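HI0065 (Haemophilus influenzae, PDB 1HTW) binds ATP and magnesium and is required for forming the threonylcarbamoyl group on adenosine 37 of tRNAs that read codons beginning with adenine. Local coordinates at residues V71-I76 against M80-D85; E23-L28 against K32-Y37; D102-D107 against I121-D126. All blocks are in the same frame, centred on the assembly; numbering follows the deposited sequence.

Contacts 1 and 2 include strands of the mixed sheet of this P-loop fold, and contact 3 packs on its face. Along the chain, contact 2 closes before contact 1 opens, and contact 3 follows. Contact 1 is the hairpin of strands 71-76 and 79-85 at one side of the sheet. Contact 2 packs helix 11-28 on strand 34-39. Contact 3 joins helix 100-104 to the loop before strand 127-134. Their centres are about 11 to 13 Å apart. Contact 3 touches both others: Tyr103 and Phe104 meet the hairpin, and Pro123 and Asp126 meet strand 34-39. The sheet thus has cover on both faces, while His83 of contact 1 reaches toward the magnesium site.

Contact 1: V71-I76 against M80-D85; sequences VEEYNI and MIYHFD
Val71 lays its CG2 over the centre of the Phe84 ring, 3.6 Å from the centroid, a CH-pi contact. CG2 is anti to the backbone N, which sets it over the ring; chi1 to CG1 is 64°. This is the tight end of an antiparallel hairpin. Four backbone bonds tie Glu72 to His83 and Tyr74 to Ile81; the shortest is Tyr74 N to Ile81 O, 2.8 Å. On the same face as His83, the Tyr74 ring lies alongside that side chain. One water joins Tyr74 OH and His83 ND1, at 2.7 Å from each.

Toward the turn the Val71 face opens to solvent: Glu73 and Asn75 are exposed. Glu73 OE1 comes to the edge of the Tyr82 ring, 3.3 Å from Tyr82 OH, at best a weak bond. Met80 bends back so that CE lies 3.4 Å from Glu73 OE1. Its SD is 3.6 Å from Asn75 ND2, while Asn75 OD1 binds Gly78 N in the turn.

Strand 79-85 bonds to strand 109-113 on its other edge. Helix 100-104 covers Val71 and Phe84, and Tyr103 stacks on Tyr82. On the other face helix 46-56 packs on Tyr74, Ile81 and His83, and His83 NE2 bonds to the magnesium ligand Glu113.

Contact 2: E23-L28 against K32-Y37; sequences EILLKL and KAIMVY
Leu25 meets Ile34 and Val36, two residues of strand 34-39 whose side chains turn to the same helix. The side chain of Leu25 can be followed outward. Its CB, which points toward the strand, lies 4.2 Å from Ile34 CD1. Ile34 CD1 also comes 3.9 Å from Leu25 O, so the end of Ile34 rests against the helix backbone as well as the side chain. Leu25 CG is the branch point. It stands anti to the carbonyl carbon (chi1 -56°), and from there the two methyls part toward different partners. Leu25 CD2 lies 4.2 Å from Ile34 CG2, the branch methyl. Leu25 CD1 goes on along the strand to Val36 CG2, 4.1 Å away, and these two side chains meet tip to tip. Leu25 therefore spans Ile34 and Val36 with one fork.

Ile34 grips the leucine with two methyls. Its CG1 carries CD1 to the base of the leucine, while its CG2 meets the leucine tip. No hydrogen bond crosses this contact. The distances are those of ordinary van der Waals packing, and all three touching residues are buried.

Leu25 has further neighbours: Ile152 of helix 147-155 and Ile109 of strand 109-113. Val36 packs against Leu111, Ile127 and Val129 of the neighbouring strands.

This is helix-on-sheet packing in an alpha/beta P-loop NTPase fold. Helix 11-28 lies against the strand that leads into the nucleotide-binding loop. The contact itself is hydrophobic core, with Val36 about 13 Å from the bound ADP at the side chain.

Contact 3: D102-D107 against I121-D126; sequences DYFNTD and ILPEAD
Phe104 and Pro123 make the main contact, with Pro123 CD over one face of the Phe104 ring. The interaction is of the CH-pi kind. Pro123 CD lies 3.6 Å from the ring centroid and 18° off the normal, over the face but shifted toward the rim. It is nearest to Phe104 CD2 and CE2, at 3.5 Å from each. Pro123 CG sits further back, 3.6 Å from Phe104 CG, and also meets Phe104 CB at 3.8 Å. The proline therefore covers the ring from its root to the middle of one side. The two side chains cross at about a right angle. Phe104 CG stands anti to the carbonyl carbon (chi1 -52°), which carries the ring from the weakly bonded helical turn toward the loop.

The second kind is plain apolar contact. Leu122 CD2 touches Phe104 CZ at 3.5 Å, an approach oblique to the ring. The same methyl is 4.2 Å from both Phe104 CE1 and Phe104 CE2, so it sits at the far end of the ring. Pro123 thus holds the near part of the phenyl group and Leu122 its far end. Met35 and Cys110 of the sheet also touch Phe104, and Phe84 of the hairpin packs on Phe104 CE1.

Polar bonds beside this contact fix the loop to strand 34-39. Pro123 O is bonded to Tyr37 OH, and Asp126 takes the Met35 amide and forms a salt bridge with Lys32.

No hydrogen bond joins the two segments themselves. Pro123 CD, bonded to the proline N, probably carries slightly polarised C-H bonds. Segments 102-107 and 121-126 are therefore likely joined mainly by dispersion, with a weak electrostatic part.

Contact 1: V71-I76 against M80-D85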
# COMPACT_ATOMS: atom_id res chain seq x y z
N VAL A 71 5.54 -0.53 11.84
CA VAL A 71 5.62 0.51 10.81
C VAL A 71 7.04 0.81 10.43
O VAL A 71 7.93 0.87 11.35
CB VAL A 71 4.86 1.79 11.19
CG1 VAL A 71 5.47 2.49 12.41
CG2 VAL A 71 4.91 2.75 9.98
N GLU A 72 7.36 0.94 9.17
CA GLU A 72 8.66 1.33 8.69
C GLU A 72 8.49 2.66 7.91
O GLU A 72 7.62 2.73 7.05
CB GLU A 72 9.29 0.29 7.78
CG GLU A 72 10.67 0.61 7.24
CD GLU A 72 11.81 0.45 8.23
OE1 GLU A 72 11.78 -0.40 9.14
OE2 GLU A 72 12.83 1.17 8.07
N GLU A 73 9.34 3.64 8.23
CA GLU A 73 9.19 4.95 7.52
C GLU A 73 10.20 5.07 6.43
O GLU A 73 11.42 4.81 6.60
CB GLU A 73 9.45 6.04 8.63
CG GLU A 73 10.16 7.28 8.13
CD GLU A 73 10.28 8.38 9.18
OE1 GLU A 73 9.31 9.19 9.25
OE2 GLU A 73 11.27 8.46 9.91
N TYR A 74 9.79 5.47 5.21
CA TYR A 74 10.65 5.72 4.12
C TYR A 74 10.63 7.22 3.66
O TYR A 74 9.56 7.77 3.69
CB TYR A 74 10.33 4.87 2.88
CG TYR A 74 10.52 3.37 3.13
CD1 TYR A 74 9.56 2.65 3.79
CD2 TYR A 74 11.69 2.77 2.69
CE1 TYR A 74 9.75 1.26 4.01
CE2 TYR A 74 11.89 1.40 2.90
CZ TYR A 74 10.91 0.70 3.56
OH TYR A 74 11.14 -0.67 3.77
N ASN A 75 11.81 7.69 3.29
CA ASN A 75 11.92 9.04 2.71
C ASN A 75 12.47 8.89 1.32
O ASN A 75 13.64 8.49 1.12
CB ASN A 75 12.81 9.94 3.59
CG ASN A 75 12.94 11.34 2.98
OD1 ASN A 75 13.02 11.46 1.77
ND2 ASN A 75 13.14 12.34 3.83
N ILE A 76 11.60 8.98 0.29
CA ILE A 76 11.99 8.74 -1.06
C ILE A 76 11.99 10.07 -1.84
O ILE A 76 10.92 10.52 -2.21
CB ILE A 76 11.07 7.73 -1.81
CG1 ILE A 76 11.03 6.45 -0.92
CG2 ILE A 76 11.77 7.37 -3.12
CD1 ILE A 76 12.42 6.14 -0.39
N MET A 80 7.30 11.12 2.00
CA MET A 80 7.29 10.21 3.16
C MET A 80 6.29 9.07 2.88
O MET A 80 5.12 9.31 2.63
CB MET A 80 6.89 10.96 4.42
CG MET A 80 7.78 12.18 4.74
SD MET A 80 9.67 11.75 4.72
CE MET A 80 9.67 10.48 6.09
N ILE A 81 6.76 7.83 2.99
CA ILE A 81 5.92 6.67 2.68
C ILE A 81 6.03 5.71 3.86
O ILE A 81 7.16 5.46 4.28
CB ILE A 81 6.32 6.02 1.37
CG1 ILE A 81 6.12 7.08 0.24
CG2 ILE A 81 5.38 4.82 1.07
CD1 ILE A 81 6.82 6.79 -1.02
N TYR A 82 4.91 5.27 4.34
CA TYR A 82 4.88 4.42 5.54
C TYR A 82 4.33 3.02 5.20
O TYR A 82 3.33 2.93 4.53
CB TYR A 82 4.00 5.03 6.63
CG TYR A 82 4.63 6.35 7.08
CD1 TYR A 82 5.65 6.40 7.98
CD2 TYR A 82 4.17 7.52 6.46
CE1 TYR A 82 6.22 7.62 8.34
CE2 TYR A 82 4.80 8.74 6.77
CZ TYR A 82 5.79 8.76 7.70
OH TYR A 82 6.32 10.01 8.08
N HIS A 83 5.17 2.03 5.51
CA HIS A 83 4.74 0.62 5.22
C HIS A 83 4.36 0.05 6.58
O HIS A 83 5.12 0.05 7.56
CB HIS A 83 5.95 -0.12 4.62
CG HIS A 83 5.63 -1.59 4.35
ND1 HIS A 83 6.64 -2.51 4.28
CD2 HIS A 83 4.46 -2.20 4.12
CE1 HIS A 83 6.09 -3.71 4.03
NE2 HIS A 83 4.78 -3.55 3.88
N PHE A 84 3.11 -0.43 6.65
CA PHE A 84 2.62 -1.04 7.90
C PHE A 84 2.35 -2.53 7.71
O PHE A 84 1.87 -2.90 6.65
CB PHE A 84 1.28 -0.39 8.29
CG PHE A 84 1.39 1.03 8.76
CD1 PHE A 84 1.40 2.05 7.80
CD2 PHE A 84 1.28 1.34 10.11
CE1 PHE A 84 1.44 3.38 8.21
CE2 PHE A 84 1.35 2.68 10.51
CZ PHE A 84 1.44 3.66 9.56
N ASP A 85 2.78 -3.33 8.69
CA ASP A 85 2.31 -4.74 8.75
C ASP A 85 1.74 -4.88 10.17
O ASP A 85 2.53 -4.85 11.12
CB ASP A 85 3.40 -5.78 8.56
CG ASP A 85 2.70 -7.19 8.59
OD1 ASP A 85 1.60 -7.24 9.16
OD2 ASP A 85 3.22 -8.10 7.97
O HOH W 1 9.19 -1.95 5.05

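Contact 2: E23-L28 against K32-Y37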
# COMPACT_ATOMS: atom_id res chain seq x y z
N GLU A 23 3.98 5.46 -9.01
CA GLU A 23 4.17 6.65 -9.84
C GLU A 23 2.85 7.41 -9.96
O GLU A 23 2.85 8.66 -9.80
CB GLU A 23 4.80 6.36 -11.15
CG GLU A 23 6.26 5.90 -11.11
CD GLU A 23 7.21 7.06 -10.87
OE1 GLU A 23 6.75 8.14 -10.46
OE2 GLU A 23 8.44 6.89 -11.11
N ILE A 24 1.74 6.68 -10.10
CA ILE A 24 0.44 7.35 -10.15
C ILE A 24 0.16 8.05 -8.85
O ILE A 24 -0.23 9.23 -8.83
CB ILE A 24 -0.70 6.36 -10.50
CG1 ILE A 24 -0.61 5.99 -11.97
CG2 ILE A 24 -2.04 6.86 -10.06
CD1 ILE A 24 -1.58 4.85 -12.31
N LEU A 25 0.40 7.41 -7.70
CA LEU A 25 0.17 8.04 -6.40
C LEU A 25 1.05 9.28 -6.22
O LEU A 25 0.53 10.26 -5.65
CB LEU A 25 0.42 7.05 -5.26
CG LEU A 25 -0.35 5.76 -5.27
CD1 LEU A 25 -0.10 5.03 -3.93
CD2 LEU A 25 -1.85 6.04 -5.39
N LEU A 26 2.30 9.24 -6.69
CA LEU A 26 3.13 10.45 -6.49
C LEU A 26 2.61 11.60 -7.39
O LEU A 26 2.65 12.72 -6.85
CB LEU A 26 4.57 10.19 -6.99
CG LEU A 26 5.39 9.26 -6.09
CD1 LEU A 26 6.78 9.10 -6.72
CD2 LEU A 26 5.49 9.83 -4.69
N LYS A 27 2.24 11.27 -8.60
CA LYS A 27 1.87 12.32 -9.60
C LYS A 27 0.57 13.00 -9.17
O LYS A 27 0.36 14.18 -9.50
CB LYS A 27 1.64 11.68 -10.95
CG LYS A 27 2.90 11.34 -11.74
CD LYS A 27 3.76 12.58 -12.00
CE LYS A 27 4.96 12.22 -12.86
NZ LYS A 27 5.96 13.34 -12.91
N LEU A 28 -0.29 12.28 -8.44
CA LEU A 28 -1.52 12.90 -7.99
C LEU A 28 -1.29 14.03 -7.02
O LEU A 28 -2.12 14.96 -6.92
CB LEU A 28 -2.51 11.87 -7.40
CG LEU A 28 -3.10 10.98 -8.51
CD1 LEU A 28 -3.71 9.71 -7.90
CD2 LEU A 28 -4.19 11.75 -9.26
N LYS A 32 -3.67 15.15 1.28
CA LYS A 32 -4.09 14.18 2.29
C LYS A 32 -3.24 12.88 2.11
O LYS A 32 -2.75 12.66 1.03
CB LYS A 32 -5.55 13.89 2.32
CG LYS A 32 -6.07 13.01 1.19
CD LYS A 32 -7.43 12.43 1.66
CE LYS A 32 -7.78 11.21 0.85
NZ LYS A 32 -9.20 10.78 1.02
N ALA A 33 -3.10 12.23 3.23
CA ALA A 33 -2.27 10.95 3.16
C ALA A 33 -3.09 9.94 2.34
O ALA A 33 -4.31 9.85 2.55
CB ALA A 33 -2.05 10.48 4.55
N ILE A 34 -2.42 9.21 1.47
CA ILE A 34 -3.18 8.21 0.65
C ILE A 34 -3.16 6.87 1.40
O ILE A 34 -2.07 6.42 1.73
CB ILE A 34 -2.57 8.12 -0.72
CG1 ILE A 34 -2.49 9.52 -1.40
CG2 ILE A 34 -3.27 7.14 -1.64
CD1 ILE A 34 -2.00 9.46 -2.83
N MET A 35 -4.32 6.35 1.69
CA MET A 35 -4.40 5.07 2.44
C MET A 35 -4.61 3.93 1.44
O MET A 35 -5.59 3.86 0.72
CB MET A 35 -5.52 5.13 3.46
CG MET A 35 -5.42 6.43 4.33
SD MET A 35 -3.92 6.23 5.57
CE MET A 35 -4.44 4.72 6.49
N VAL A 36 -3.64 2.99 1.46
CA VAL A 36 -3.73 1.83 0.56
C VAL A 36 -3.75 0.59 1.46
O VAL A 36 -2.75 0.32 2.11
CB VAL A 36 -2.51 1.77 -0.34
CG1 VAL A 36 -2.70 0.66 -1.42
CG2 VAL A 36 -2.38 3.09 -1.20
N TYR A 37 -4.84 -0.19 1.36
CA TYR A 37 -4.89 -1.43 2.14
C TYR A 37 -4.52 -2.58 1.20
O TYR A 37 -5.15 -2.73 0.17
CB TYR A 37 -6.33 -1.68 2.60
CG TYR A 37 -6.84 -0.80 3.72
CD1 TYR A 37 -6.18 0.34 4.17
CD2 TYR A 37 -8.06 -1.13 4.29
CE1 TYR A 37 -6.74 1.12 5.19
CE2 TYR A 37 -8.62 -0.37 5.30
CZ TYR A 37 -7.95 0.74 5.74
OH TYR A 37 -8.53 1.48 6.76

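Contact 3: D102-D107 against I121-D126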
# COMPACT_ATOMS: atom_id res chain seq x y z
N ASP A 102 1.21 11.75 13.22
CA ASP A 102 1.68 12.59 12.14
C ASP A 102 1.63 11.92 10.79
O ASP A 102 1.47 12.61 9.78
CB ASP A 102 3.06 13.15 12.46
CG ASP A 102 3.03 13.97 13.75
OD1 ASP A 102 1.90 14.30 14.20
OD2 ASP A 102 4.11 14.26 14.30
N TYR A 103 1.74 10.59 10.75
CA TYR A 103 1.75 9.89 9.47
C TYR A 103 0.44 9.99 8.70
O TYR A 103 0.46 10.01 7.46
CB TYR A 103 2.10 8.42 9.64
CG TYR A 103 3.35 8.15 10.45
CD1 TYR A 103 4.20 9.16 10.86
CD2 TYR A 103 3.65 6.85 10.82
CE1 TYR A 103 5.33 8.87 11.63
CE2 TYR A 103 4.74 6.55 11.60
CZ TYR A 103 5.59 7.57 11.98
OH TYR A 103 6.73 7.25 12.69
N PHE A 104 -0.69 10.00 9.39
CA PHE A 104 -1.98 10.06 8.72
C PHE A 104 -2.41 11.51 8.50
O PHE A 104 -3.35 11.73 7.74
CB PHE A 104 -3.07 9.29 9.44
CG PHE A 104 -2.77 7.86 9.78
CD1 PHE A 104 -2.07 7.04 8.93
CD2 PHE A 104 -3.23 7.32 10.98
CE1 PHE A 104 -1.79 5.73 9.27
CE2 PHE A 104 -2.99 6.00 11.30
CZ PHE A 104 -2.25 5.21 10.45
N ASN A 105 -1.67 12.47 9.06
CA ASN A 105 -2.00 13.87 8.92
C ASN A 105 -1.10 14.70 8.05
O ASN A 105 -1.12 15.94 8.15
CB ASN A 105 -1.98 14.56 10.33
CG ASN A 105 -3.31 14.34 11.00
OD1 ASN A 105 -3.54 13.28 11.57
ND2 ASN A 105 -4.18 15.34 10.91
N THR A 106 -0.31 14.09 7.19
CA THR A 106 0.61 14.80 6.30
C THR A 106 0.46 14.23 4.90
O THR A 106 -0.42 13.33 4.76
CB THR A 106 2.02 14.74 6.86
OG1 THR A 106 2.92 15.63 6.20
CG2 THR A 106 2.53 13.29 6.70
N ASP A 107 1.11 14.72 3.90
CA ASP A 107 1.02 14.36 2.51
C ASP A 107 1.94 13.11 2.24
O ASP A 107 2.88 13.20 1.47
CB ASP A 107 1.45 15.50 1.61
CG ASP A 107 2.79 16.11 1.95
OD1 ASP A 107 3.13 16.13 3.17
OD2 ASP A 107 3.47 16.61 1.04
N ILE A 121 -9.24 2.70 14.37
CA ILE A 121 -8.20 3.71 14.48
C ILE A 121 -7.66 4.15 13.14
O ILE A 121 -7.46 5.33 12.87
CB ILE A 121 -7.04 3.24 15.37
CG1 ILE A 121 -7.61 2.59 16.65
CG2 ILE A 121 -6.12 4.38 15.73
CD1 ILE A 121 -7.81 3.58 17.77
N LEU A 122 -7.40 3.18 12.26
CA LEU A 122 -6.85 3.52 10.94
C LEU A 122 -7.86 4.33 10.13
O LEU A 122 -8.99 3.86 9.95
CB LEU A 122 -6.70 2.19 10.16
CG LEU A 122 -5.37 1.48 10.07
CD1 LEU A 122 -5.49 0.29 9.11
CD2 LEU A 122 -4.26 2.41 9.62
N PRO A 123 -7.39 5.35 9.42
CA PRO A 123 -8.23 6.07 8.49
C PRO A 123 -8.71 5.09 7.40
O PRO A 123 -8.00 4.11 7.10
CB PRO A 123 -7.33 7.13 7.88
CG PRO A 123 -6.15 7.23 8.79
CD PRO A 123 -6.03 5.89 9.49
N GLU A 124 -9.88 5.34 6.85
CA GLU A 124 -10.49 4.48 5.86
C GLU A 124 -9.59 4.45 4.61
O GLU A 124 -8.86 5.41 4.38
CB GLU A 124 -11.88 4.97 5.46
CG GLU A 124 -12.59 4.07 4.46
CD GLU A 124 -13.47 4.85 3.50
OE1 GLU A 124 -13.96 5.93 3.88
OE2 GLU A 124 -13.65 4.37 2.35
N ALA A 125 -9.64 3.33 3.89
CA ALA A 125 -8.80 3.20 2.71
C ALA A 125 -9.30 4.04 1.54
O ALA A 125 -10.50 4.13 1.33
CB ALA A 125 -8.77 1.75 2.22
N ASP A 126 -8.35 4.51 0.74
CA ASP A 126 -8.74 5.16 -0.52
C ASP A 126 -8.88 4.05 -1.57
O ASP A 126 -9.70 4.14 -2.47
CB ASP A 126 -7.69 6.18 -0.97
CG ASP A 126 -7.74 7.41 -0.07
OD1 ASP A 126 -8.73 8.20 -0.19
OD2 ASP A 126 -6.86 7.59 0.80